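PDB 3AGK: peptide chain release factor subunit 1 from Aeropyrum pernix, which probably directs the termination of translation at the stop codons UAA, UAG and UGA, acting with a GTP-binding partner subunit. Local coordinates for residues L219-Q232 / L244-A256. Sequence-based numbering, arbitrary orientation.
Sequences LKGVIVAGPGLAKQ and LKKILAPELVDVA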
ATOM      1  N   LEU A 219     -10.272   2.398  -4.160  1.00 55.66           N
ATOM      2  CA  LEU A 219     -10.303   3.857  -4.105  1.00 53.86           C
ATOM      3  C   LEU A 219     -11.671   4.327  -3.656  1.00 48.12           C
ATOM      4  O   LEU A 219     -12.670   4.028  -4.301  1.00 55.06           O
ATOM      5  CB  LEU A 219      -9.978   4.477  -5.472  1.00 49.21           C
ATOM      6  CG  LEU A 219      -9.441   5.913  -5.472  1.00 43.76           C
ATOM      7  CD1 LEU A 219      -8.099   5.969  -4.738  1.00 34.65           C
ATOM      8  CD2 LEU A 219      -9.279   6.460  -6.917  1.00 38.44           C
ATOM      9  N   LYS A 220     -11.707   5.088  -2.567  1.00 43.97           N
ATOM     10  CA  LYS A 220     -12.967   5.604  -2.042  1.00 53.80           C
ATOM     11  C   LYS A 220     -13.214   7.079  -2.371  1.00 53.99           C
ATOM     12  O   LYS A 220     -14.346   7.556  -2.303  1.00 56.29           O
ATOM     13  CB  LYS A 220     -13.050   5.374  -0.528  1.00 54.91           C
ATOM     14  CG  LYS A 220     -13.155   3.899  -0.147  1.00 63.72           C
ATOM     15  CD  LYS A 220     -14.558   3.342  -0.373  1.00 73.08           C
ATOM     16  CE  LYS A 220     -15.292   3.146   0.963  1.00 80.86           C
ATOM     17  NZ  LYS A 220     -16.672   2.589   0.817  1.00 86.31           N
ATOM     18  N   GLY A 221     -12.164   7.804  -2.728  1.00 52.22           N
ATOM     19  CA  GLY A 221     -12.325   9.217  -3.008  1.00 45.69           C
ATOM     20  C   GLY A 221     -11.133   9.844  -3.681  1.00 40.80           C
ATOM     21  O   GLY A 221     -10.062   9.236  -3.749  1.00 41.03           O
ATOM     22  N   VAL A 222     -11.319  11.072  -4.164  1.00 37.52           N
ATOM     23  CA  VAL A 222     -10.228  11.831  -4.774  1.00 38.96           C
ATOM     24  C   VAL A 222     -10.281  13.249  -4.273  1.00 43.42           C
ATOM     25  O   VAL A 222     -11.333  13.886  -4.283  1.00 43.56           O
ATOM     26  CB  VAL A 222     -10.319  11.834  -6.316  1.00 45.86           C
ATOM     27  CG1 VAL A 222      -9.184  12.692  -6.939  1.00 34.71           C
ATOM     28  CG2 VAL A 222     -10.288  10.394  -6.842  1.00 40.62           C
ATOM     29  N   ILE A 223      -9.152  13.738  -3.789  1.00 39.49           N
ATOM     30  CA  ILE A 223      -9.062  15.132  -3.403  1.00 36.97           C
ATOM     31  C   ILE A 223      -8.409  15.878  -4.552  1.00 43.03           C
ATOM     32  O   ILE A 223      -7.350  15.465  -5.060  1.00 36.29           O
ATOM     33  CB  ILE A 223      -8.202  15.301  -2.143  1.00 39.27           C
ATOM     34  CG1 ILE A 223      -8.893  14.660  -0.933  1.00 40.05           C
ATOM     35  CG2 ILE A 223      -7.933  16.783  -1.877  1.00 36.08           C
ATOM     36  CD1 ILE A 223      -7.965  14.472   0.263  1.00 36.41           C
ATOM     37  N   VAL A 224      -9.034  16.962  -4.984  1.00 34.42           N
ATOM     38  CA  VAL A 224      -8.354  17.846  -5.927  1.00 35.39           C
ATOM     39  C   VAL A 224      -7.957  19.115  -5.166  1.00 33.46           C
ATOM     40  O   VAL A 224      -8.789  19.737  -4.517  1.00 34.53           O
ATOM     41  CB  VAL A 224      -9.207  18.176  -7.199  1.00 37.60           C
ATOM     42  CG1 VAL A 224      -8.458  19.167  -8.118  1.00 34.54           C
ATOM     43  CG2 VAL A 224      -9.549  16.910  -7.946  1.00 32.21           C
ATOM     44  N   ALA A 225      -6.675  19.464  -5.230  1.00 33.48           N
ATOM     45  CA  ALA A 225      -6.134  20.625  -4.522  1.00 40.73           C
ATOM     46  C   ALA A 225      -5.246  21.446  -5.444  1.00 40.51           C
ATOM     47  O   ALA A 225      -4.949  21.039  -6.553  1.00 43.14           O
ATOM     48  CB  ALA A 225      -5.330  20.182  -3.317  1.00 31.58           C
ATOM     49  N   GLY A 226      -4.800  22.590  -4.955  1.00 34.23           N
ATOM     50  CA  GLY A 226      -3.879  23.409  -5.711  1.00 32.76           C
ATOM     51  C   GLY A 226      -4.036  24.864  -5.330  1.00 36.88           C
ATOM     52  O   GLY A 226      -4.989  25.240  -4.635  1.00 39.85           O
ATOM     53  N   PRO A 227      -3.098  25.699  -5.773  1.00 36.24           N
ATOM     54  CA  PRO A 227      -3.256  27.132  -5.512  1.00 44.08           C
ATOM     55  C   PRO A 227      -4.125  27.798  -6.578  1.00 47.72           C
ATOM     56  O   PRO A 227      -4.147  27.359  -7.734  1.00 46.62           O
ATOM     57  CB  PRO A 227      -1.821  27.643  -5.584  1.00 49.13           C
ATOM     58  CG  PRO A 227      -1.157  26.722  -6.572  1.00 48.65           C
ATOM     59  CD  PRO A 227      -1.791  25.370  -6.373  1.00 41.71           C
ATOM     60  N   GLY A 228      -4.853  28.833  -6.188  1.00 51.22           N
ATOM     61  CA  GLY A 228      -5.622  29.619  -7.134  1.00 50.99           C
ATOM     62  C   GLY A 228      -6.713  28.847  -7.839  1.00 55.09           C
ATOM     63  O   GLY A 228      -7.242  27.856  -7.314  1.00 52.16           O
ATOM     64  N   LEU A 229      -7.038  29.287  -9.051  1.00 48.87           N
ATOM     65  CA  LEU A 229      -8.260  28.850  -9.718  1.00 46.39           C
ATOM     66  C   LEU A 229      -8.112  27.592 -10.578  1.00 42.38           C
ATOM     67  O   LEU A 229      -9.107  27.001 -10.994  1.00 47.33           O
ATOM     68  CB  LEU A 229      -8.799  29.993 -10.565  1.00 50.66           C
ATOM     69  CG  LEU A 229     -10.309  30.173 -10.618  1.00 61.86           C
ATOM     70  CD1 LEU A 229     -10.925  30.235  -9.226  1.00 60.43           C
ATOM     71  CD2 LEU A 229     -10.612  31.431 -11.399  1.00 71.21           C
ATOM     72  N   ALA A 230      -6.884  27.176 -10.843  1.00 42.56           N
ATOM     73  CA  ALA A 230      -6.682  26.105 -11.825  1.00 47.83           C
ATOM     74  C   ALA A 230      -7.464  24.816 -11.518  1.00 45.72           C
ATOM     75  O   ALA A 230      -7.994  24.164 -12.437  1.00 43.75           O
ATOM     76  CB  ALA A 230      -5.205  25.815 -12.014  1.00 39.77           C
ATOM     77  N   LYS A 231      -7.545  24.458 -10.235  1.00 38.39           N
ATOM     78  CA  LYS A 231      -8.209  23.224  -9.814  1.00 36.33           C
ATOM     79  C   LYS A 231      -9.718  23.257 -10.096  1.00 38.68           C
ATOM     80  O   LYS A 231     -10.325  22.225 -10.396  1.00 39.29           O
ATOM     81  CB  LYS A 231      -7.947  22.954  -8.318  1.00 36.33           C
ATOM     82  CG  LYS A 231      -8.425  24.105  -7.408  1.00 43.30           C
ATOM     83  CD  LYS A 231      -8.147  23.842  -5.931  1.00 40.61           C
ATOM     84  CE  LYS A 231      -8.543  25.048  -5.072  1.00 40.44           C
ATOM     85  NZ  LYS A 231      -7.468  26.073  -5.039  1.00 40.02           N
ATOM     86  N   GLN A 232     -10.322  24.440  -9.985  1.00 34.95           N
ATOM     87  CA  GLN A 232     -11.730  24.612 -10.337  1.00 41.31           C
ATOM     88  C   GLN A 232     -11.923  24.377 -11.845  1.00 51.42           C
ATOM     89  O   GLN A 232     -12.841  23.660 -12.267  1.00 47.37           O
ATOM     90  CB  GLN A 232     -12.236  26.017  -9.964  1.00 54.27           C
ATOM     91  CG  GLN A 232     -12.213  26.333  -8.462  1.00 69.43           C
ATOM     92  CD  GLN A 232     -13.134  27.489  -8.084  1.00 75.35           C
ATOM     93  OE1 GLN A 232     -13.949  27.929  -8.899  1.00 80.88           O
ATOM     94  NE2 GLN A 232     -13.010  27.984  -6.844  1.00 63.64           N
ATOM     95  N   LEU A 244     -13.733   8.776 -11.718  1.00 46.55           N
ATOM     96  CA  LEU A 244     -13.080   9.526 -10.651  1.00 49.26           C
ATOM     97  C   LEU A 244     -13.920  10.738 -10.246  1.00 50.86           C
ATOM     98  O   LEU A 244     -13.986  11.116  -9.067  1.00 44.21           O
ATOM     99  CB  LEU A 244     -11.687   9.968 -11.085  1.00 47.11           C
ATOM    100  CG  LEU A 244     -10.694   8.847 -11.393  1.00 45.59           C
ATOM    101  CD1 LEU A 244      -9.302   9.425 -11.593  1.00 35.35           C
ATOM    102  CD2 LEU A 244     -10.688   7.830 -10.265  1.00 42.69           C
ATOM    103  N   LYS A 245     -14.558  11.358 -11.232  1.00 44.42           N
ATOM    104  CA  LYS A 245     -15.391  12.505 -10.945  1.00 42.69           C
ATOM    105  C   LYS A 245     -16.480  12.121  -9.927  1.00 52.87           C
ATOM    106  O   LYS A 245     -16.792  12.893  -9.017  1.00 52.51           O
ATOM    107  CB  LYS A 245     -16.005  13.042 -12.229  1.00 45.61           C
ATOM    108  CG  LYS A 245     -15.185  14.138 -12.932  1.00 52.24           C
ATOM    109  CD  LYS A 245     -16.002  15.437 -12.887  1.00 63.27           C
ATOM    110  CE  LYS A 245     -15.469  16.522 -13.786  1.00 62.90           C
ATOM    111  NZ  LYS A 245     -15.998  16.418 -15.155  1.00 68.71           N
ATOM    112  N   LYS A 246     -17.044  10.924 -10.090  1.00 54.07           N
ATOM    113  CA  LYS A 246     -18.087  10.412  -9.196  1.00 54.83           C
ATOM    114  C   LYS A 246     -17.737  10.468  -7.707  1.00 47.76           C
ATOM    115  O   LYS A 246     -18.612  10.665  -6.866  1.00 52.62           O
ATOM    116  CB  LYS A 246     -18.431   8.965  -9.556  1.00 56.79           C
ATOM    117  CG  LYS A 246     -19.387   8.316  -8.572  1.00 64.39           C
ATOM    118  CD  LYS A 246     -19.708   6.891  -8.958  1.00 66.50           C
ATOM    119  CE  LYS A 246     -20.593   6.245  -7.913  1.00 72.21           C
ATOM    120  NZ  LYS A 246     -21.040   4.894  -8.345  1.00 77.38           N
ATOM    121  N   ILE A 247     -16.458  10.274  -7.390  1.00 46.19           N
ATOM    122  CA  ILE A 247     -16.017  10.133  -5.996  1.00 46.50           C
ATOM    123  C   ILE A 247     -15.071  11.253  -5.603  1.00 48.02           C
ATOM    124  O   ILE A 247     -14.221  11.097  -4.721  1.00 46.78           O
ATOM    125  CB  ILE A 247     -15.330   8.774  -5.746  1.00 48.63           C
ATOM    126  CG1 ILE A 247     -14.155   8.593  -6.702  1.00 47.71           C
ATOM    127  CG2 ILE A 247     -16.333   7.618  -5.918  1.00 54.40           C
ATOM    128  CD1 ILE A 247     -13.325   7.376  -6.398  1.00 53.66           C
ATOM    129  N   LEU A 248     -15.213  12.378  -6.289  1.00 49.08           N
ATOM    130  CA  LEU A 248     -14.465  13.572  -5.960  1.00 45.56           C
ATOM    131  C   LEU A 248     -14.952  14.061  -4.602  1.00 47.73           C
ATOM    132  O   LEU A 248     -16.163  14.089  -4.351  1.00 40.82           O
ATOM    133  CB  LEU A 248     -14.729  14.641  -7.020  1.00 50.03           C
ATOM    134  CG  LEU A 248     -13.488  15.223  -7.678  1.00 61.77           C
ATOM    135  CD1 LEU A 248     -12.681  16.021  -6.663  1.00 64.53           C
ATOM    136  CD2 LEU A 248     -12.645  14.112  -8.288  1.00 59.38           C
ATOM    137  N   ALA A 249     -14.029  14.432  -3.717  1.00 39.74           N
ATOM    138  CA  ALA A 249     -14.443  15.038  -2.458  1.00 50.82           C
ATOM    139  C   ALA A 249     -15.142  16.341  -2.814  1.00 57.10           C
ATOM    140  O   ALA A 249     -14.738  17.039  -3.745  1.00 57.02           O
ATOM    141  CB  ALA A 249     -13.238  15.264  -1.484  1.00 31.60           C
ATOM    142  N   PRO A 250     -16.198  16.678  -2.073  1.00 69.48           N
ATOM    143  CA  PRO A 250     -17.061  17.796  -2.469  1.00 72.14           C
ATOM    144  C   PRO A 250     -16.297  19.111  -2.588  1.00 66.66           C
ATOM    145  O   PRO A 250     -16.560  19.892  -3.492  1.00 77.31           O
ATOM    146  CB  PRO A 250     -18.075  17.871  -1.324  1.00 81.21           C
ATOM    147  CG  PRO A 250     -17.341  17.286  -0.133  1.00 82.65           C
ATOM    148  CD  PRO A 250     -16.482  16.196  -0.708  1.00 78.73           C
ATOM    149  N   GLU A 251     -15.343  19.337  -1.693  1.00 60.98           N
ATOM    150  CA  GLU A 251     -14.692  20.634  -1.559  1.00 58.36           C
ATOM    151  C   GLU A 251     -13.281  20.599  -2.138  1.00 56.86           C
ATOM    152  O   GLU A 251     -12.510  19.678  -1.866  1.00 55.54           O
ATOM    153  CB  GLU A 251     -14.631  21.025  -0.076  1.00 67.21           C
ATOM    154  CG  GLU A 251     -14.580  22.516   0.202  1.00 87.03           C
ATOM    155  CD  GLU A 251     -15.940  23.102   0.550  1.00101.92           C
ATOM    156  OE1 GLU A 251     -16.959  22.627   0.001  1.00106.91           O
ATOM    157  OE2 GLU A 251     -15.986  24.047   1.369  1.00108.76           O
ATOM    158  N   LEU A 252     -12.951  21.608  -2.934  1.00 49.00           N
ATOM    159  CA  LEU A 252     -11.617  21.746  -3.485  1.00 46.66           C
ATOM    160  C   LEU A 252     -10.725  22.319  -2.405  1.00 46.17           C
ATOM    161  O   LEU A 252     -11.163  23.173  -1.640  1.00 46.69           O
ATOM    162  CB  LEU A 252     -11.637  22.694  -4.685  1.00 51.43           C
ATOM    163  CG  LEU A 252     -12.505  22.259  -5.866  1.00 52.53           C
ATOM    164  CD1 LEU A 252     -12.339  23.215  -7.021  1.00 48.53           C
ATOM    165  CD2 LEU A 252     -12.155  20.848  -6.303  1.00 47.96           C
ATOM    166  N   VAL A 253      -9.470  21.882  -2.359  1.00 37.30           N
ATOM    167  CA  VAL A 253      -8.581  22.280  -1.266  1.00 39.41           C
ATOM    168  C   VAL A 253      -7.470  23.216  -1.714  1.00 42.47           C
ATOM    169  O   VAL A 253      -6.726  22.889  -2.631  1.00 45.36           O
ATOM    170  CB  VAL A 253      -7.930  21.042  -0.608  1.00 44.72           C
ATOM    171  CG1 VAL A 253      -6.923  21.461   0.447  1.00 36.55           C
ATOM    172  CG2 VAL A 253      -9.006  20.114  -0.033  1.00 44.27           C
ATOM    173  N   ASP A 254      -7.366  24.372  -1.057  1.00 44.24           N
ATOM    174  CA  ASP A 254      -6.320  25.348  -1.347  1.00 46.16           C
ATOM    175  C   ASP A 254      -5.011  24.933  -0.722  1.00 49.29           C
ATOM    176  O   ASP A 254      -4.903  24.757   0.487  1.00 55.36           O
ATOM    177  CB  ASP A 254      -6.716  26.740  -0.857  1.00 48.59           C
ATOM    178  CG  ASP A 254      -7.966  27.242  -1.536  1.00 56.19           C
ATOM    179  OD1 ASP A 254      -7.867  27.627  -2.729  1.00 55.26           O
ATOM    180  OD2 ASP A 254      -9.043  27.222  -0.894  1.00 47.20           O
ATOM    181  N   VAL A 255      -4.009  24.778  -1.565  1.00 41.09           N
ATOM    182  CA  VAL A 255      -2.721  24.285  -1.142  1.00 40.52           C
ATOM    183  C   VAL A 255      -1.686  25.050  -1.949  1.00 50.40           C
ATOM    184  O   VAL A 255      -1.916  25.373  -3.110  1.00 57.37           O
ATOM    185  CB  VAL A 255      -2.666  22.779  -1.427  1.00 47.88           C
ATOM    186  CG1 VAL A 255      -1.331  22.350  -1.906  1.00 44.02           C
ATOM    187  CG2 VAL A 255      -3.125  21.995  -0.207  1.00 43.75           C
ATOM    188  N   ALA A 256      -0.552  25.342  -1.332  1.00 48.87           N
ATOM    189  CA  ALA A 256       0.464  26.184  -1.933  1.00 43.94           C
ATOM    190  C   ALA A 256       1.552  25.411  -2.673  1.00 54.43           C
ATOM    191  O   ALA A 256       2.189  25.948  -3.577  1.00 63.80           O
ATOM    192  CB  ALA A 256       1.101  27.089  -0.864  1.00 50.86           C
TER
HETATM  193  O   HOH W   1     -11.552  17.745  -3.732  1.00 44.74           O
HETATM  194  O   HOH W   2      -5.277  29.291  -3.407  1.00 49.04           O
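Backbone bonds join Val-222 to segment 244-256 on both its polar atoms: its N donates to Ile-247 O, and its O receives Ala-249 N at 2.8 Å, almost straight at the hydrogen (175°). Further along, Val-253 N donates to Val-224 O (3.1 Å), and Gly-226 N returns a bond to Val-253 O; at Gly-226 (phi 152°) a CB would jam against the preceding carbonyl O. Between the two sets the segments separate, and a water accepts a hydrogen bond from Val-224 N (2.9 Å). The pairing at Ala-225 and Val-253 is parallel, adding 253-254 as an edge strand beside 219-226 in the mixed sheet of eRF1 domain 2; strand 142-149 flanks the other side. Beta-branched Val-222, Ile-223, Val-224 and Val-253 suit extended backbone. From the loop, Leu-248 lays CD1 tightly on Val-224 CG2 (3.5 Å) and CD2 against Val-222 CB. Separately, Ile-223 CG2 touches Val-253 CG2. Leu-252 CD1 packs on Gln-232 CG (3.4 Å). The charged contact is Lys-231, whose long chain runs past Leu-252 and bends at its end (chi4 -83°), bringing NZ 2.8 Å from Asp-254 OD1, above the carboxylate plane. NZ also donates to Gly-226 O and Gly-228 O, so a methionine here would probably leave Asp-254 without its countercharge and the loop after strand 219-226 less firmly held.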